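Local coordinates for protein putative sugar isomerase (Parabacteroides distasonis, PDB 3LMZ) that is probably a sugar isomerase with a xylose isomerase-like TIM-barrel fold, though its substrate and reaction are not established, at residues A[44-49]-A[74-79]. Numbering follows the deposited sequence.
Sequences IHYLCI and KVTGYA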
loop_
_atom_site.group_PDB
_atom_site.type_symbol
_atom_site.label_atom_id
_atom_site.label_comp_id
_atom_site.label_asym_id
_atom_site.label_seq_id
_atom_site.Cartn_x
_atom_site.Cartn_y
_atom_site.Cartn_z
ATOM N N ILE A 44 -6.646 -5.486 9.055
ATOM C CA ILE A 44 -6.274 -6.895 8.983
ATOM C C ILE A 44 -6.768 -7.561 10.277
ATOM O O ILE A 44 -6.517 -7.043 11.372
ATOM C CB ILE A 44 -4.723 -7.094 8.811
ATOM C CG1 ILE A 44 -4.284 -6.503 7.452
ATOM C CG2 ILE A 44 -4.327 -8.568 9.019
ATOM C CD1 ILE A 44 -2.757 -6.470 7.209
ATOM N N HIS A 45 -7.398 -8.720 10.119
ATOM C CA HIS A 45 -8.187 -9.329 11.199
ATOM C C HIS A 45 -7.650 -10.677 11.631
ATOM O O HIS A 45 -8.264 -11.290 12.462
ATOM C CB HIS A 45 -9.688 -9.358 10.755
ATOM C CG HIS A 45 -10.176 -7.983 10.502
ATOM N ND1 HIS A 45 -10.435 -7.110 11.537
ATOM C CD2 HIS A 45 -10.376 -7.296 9.356
ATOM C CE1 HIS A 45 -10.757 -5.925 11.024
ATOM N NE2 HIS A 45 -10.708 -6.014 9.704
ATOM N N TYR A 46 -6.503 -11.101 11.061
ATOM C CA TYR A 46 -5.964 -12.417 11.385
ATOM C C TYR A 46 -4.451 -12.325 11.611
ATOM O O TYR A 46 -3.768 -11.735 10.816
ATOM C CB TYR A 46 -6.272 -13.414 10.250
ATOM C CG TYR A 46 -7.758 -13.602 10.061
ATOM C CD1 TYR A 46 -8.469 -14.402 10.933
ATOM C CD2 TYR A 46 -8.409 -13.007 9.016
ATOM C CE1 TYR A 46 -9.835 -14.576 10.797
ATOM C CE2 TYR A 46 -9.783 -13.143 8.879
ATOM C CZ TYR A 46 -10.474 -13.947 9.773
ATOM O OH TYR A 46 -11.854 -14.119 9.625
ATOM N N LEU A 47 -3.994 -13.017 12.669
ATOM C CA LEU A 47 -2.596 -13.035 13.071
ATOM C C LEU A 47 -2.205 -14.509 13.327
ATOM O O LEU A 47 -2.893 -15.222 14.065
ATOM C CB LEU A 47 -2.397 -12.227 14.343
ATOM C CG LEU A 47 -1.011 -12.227 14.970
ATOM C CD1 LEU A 47 0.066 -11.646 14.010
ATOM C CD2 LEU A 47 -0.976 -11.524 16.368
ATOM N N CYS A 48 -1.057 -14.897 12.755
ATOM C CA CYS A 48 -0.476 -16.169 13.099
ATOM C C CYS A 48 0.412 -15.958 14.333
ATOM O O CYS A 48 1.241 -15.039 14.360
ATOM C CB CYS A 48 0.304 -16.761 11.934
ATOM S SG CYS A 48 0.616 -18.554 12.172
ATOM N N ILE A 49 0.227 -16.793 15.383
ATOM C CA ILE A 49 0.772 -16.503 16.699
ATOM C C ILE A 49 2.180 -17.068 16.854
ATOM O O ILE A 49 2.347 -18.310 16.777
ATOM C CB ILE A 49 -0.141 -17.139 17.802
ATOM C CG1 ILE A 49 -1.601 -16.656 17.667
ATOM C CG2 ILE A 49 0.440 -16.848 19.224
ATOM C CD1 ILE A 49 -2.579 -17.449 18.584
ATOM N N LYS A 74 -9.815 -6.257 17.082
ATOM C CA LYS A 74 -10.524 -6.915 15.985
ATOM C C LYS A 74 -9.611 -7.864 15.223
ATOM O O LYS A 74 -9.796 -8.064 14.035
ATOM C CB LYS A 74 -11.214 -5.885 15.057
ATOM C CG LYS A 74 -12.311 -5.136 15.887
ATOM C CD LYS A 74 -12.371 -3.727 15.661
ATOM C CE LYS A 74 -11.230 -2.927 16.288
ATOM N NZ LYS A 74 -11.279 -1.481 15.860
ATOM N N VAL A 75 -8.773 -8.573 15.978
ATOM C CA VAL A 75 -7.886 -9.599 15.438
ATOM C C VAL A 75 -8.152 -10.942 16.088
ATOM O O VAL A 75 -8.395 -11.033 17.267
ATOM C CB VAL A 75 -6.380 -9.218 15.691
ATOM C CG1 VAL A 75 -5.416 -10.334 15.334
ATOM C CG2 VAL A 75 -6.003 -7.881 14.911
ATOM N N THR A 76 -8.126 -11.963 15.253
ATOM C CA THR A 76 -8.210 -13.380 15.618
ATOM C C THR A 76 -6.840 -14.038 15.402
ATOM O O THR A 76 -6.271 -13.983 14.281
ATOM C CB THR A 76 -9.266 -14.115 14.739
ATOM O OG1 THR A 76 -10.566 -13.539 14.995
ATOM C CG2 THR A 76 -9.267 -15.618 15.067
ATOM N N GLY A 77 -6.333 -14.682 16.458
ATOM C CA GLY A 77 -5.181 -15.522 16.336
ATOM C C GLY A 77 -5.622 -16.847 15.737
ATOM O O GLY A 77 -6.274 -17.649 16.406
ATOM N N TYR A 78 -5.258 -17.103 14.474
ATOM C CA TYR A 78 -5.858 -18.190 13.697
ATOM C C TYR A 78 -5.081 -19.507 13.669
ATOM O O TYR A 78 -5.644 -20.564 13.266
ATOM C CB TYR A 78 -6.177 -17.741 12.266
ATOM C CG TYR A 78 -4.979 -17.719 11.358
ATOM C CD1 TYR A 78 -4.168 -16.593 11.224
ATOM C CD2 TYR A 78 -4.651 -18.831 10.603
ATOM C CE1 TYR A 78 -3.026 -16.610 10.364
ATOM C CE2 TYR A 78 -3.535 -18.851 9.760
ATOM C CZ TYR A 78 -2.733 -17.714 9.623
ATOM O OH TYR A 78 -1.605 -17.714 8.820
ATOM N N ALA A 79 -3.803 -19.422 14.015
ATOM C CA ALA A 79 -2.909 -20.564 14.036
ATOM C C ALA A 79 -1.732 -20.171 14.923
ATOM O O ALA A 79 -1.590 -19.016 15.326
ATOM C CB ALA A 79 -2.451 -20.887 12.609
HETATM O O HOH W 1 -11.023 -11.121 13.828
#
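Tyr78 turns its ring onto the backbone of the neighbouring strand, where Tyr78 CD1 lies 3.4 Å from Leu47 O and Tyr78 CE1 lies 3.5 Å from Cys48 N. The same ring makes apolar contacts with the CB atoms of Cys48 and Tyr46. With chi1 at 79°, Tyr78 CG is flanked by both backbone N and C, and the ring reaches across to Cys48. The sulfur of Cys48 meets this ring obliquely, 4.8 Å from its centroid. Beyond the ring, the Tyr78 hydroxyl is hydrogen-bonded to Asp187 and Ser229, so the ring is anchored at its far end.

His45 holds the turn between helix 60-72 and strand 76-85. Its ND1 donates to Lys74 O at 2.7 Å, and that oxygen lies close to the ring plane. On the other side of the imidazole, NE2 bonds to Asp43, so both nitrogens fix the ring's rotation. A water bridges His45 O and Thr76 OG1.

Ala79 O accepts from Ile49 N at 2.9 Å, while the Ala79 methyl packs on Cys48 SG. Between these ends, Leu47 N bonds to Thr76 O and Tyr78 N to Leu47 O. These are parallel-strand bonds. Strands 46-49 and 76-85, linked through helix 60-72, form a beta-alpha-beta crossover of the TIM barrel.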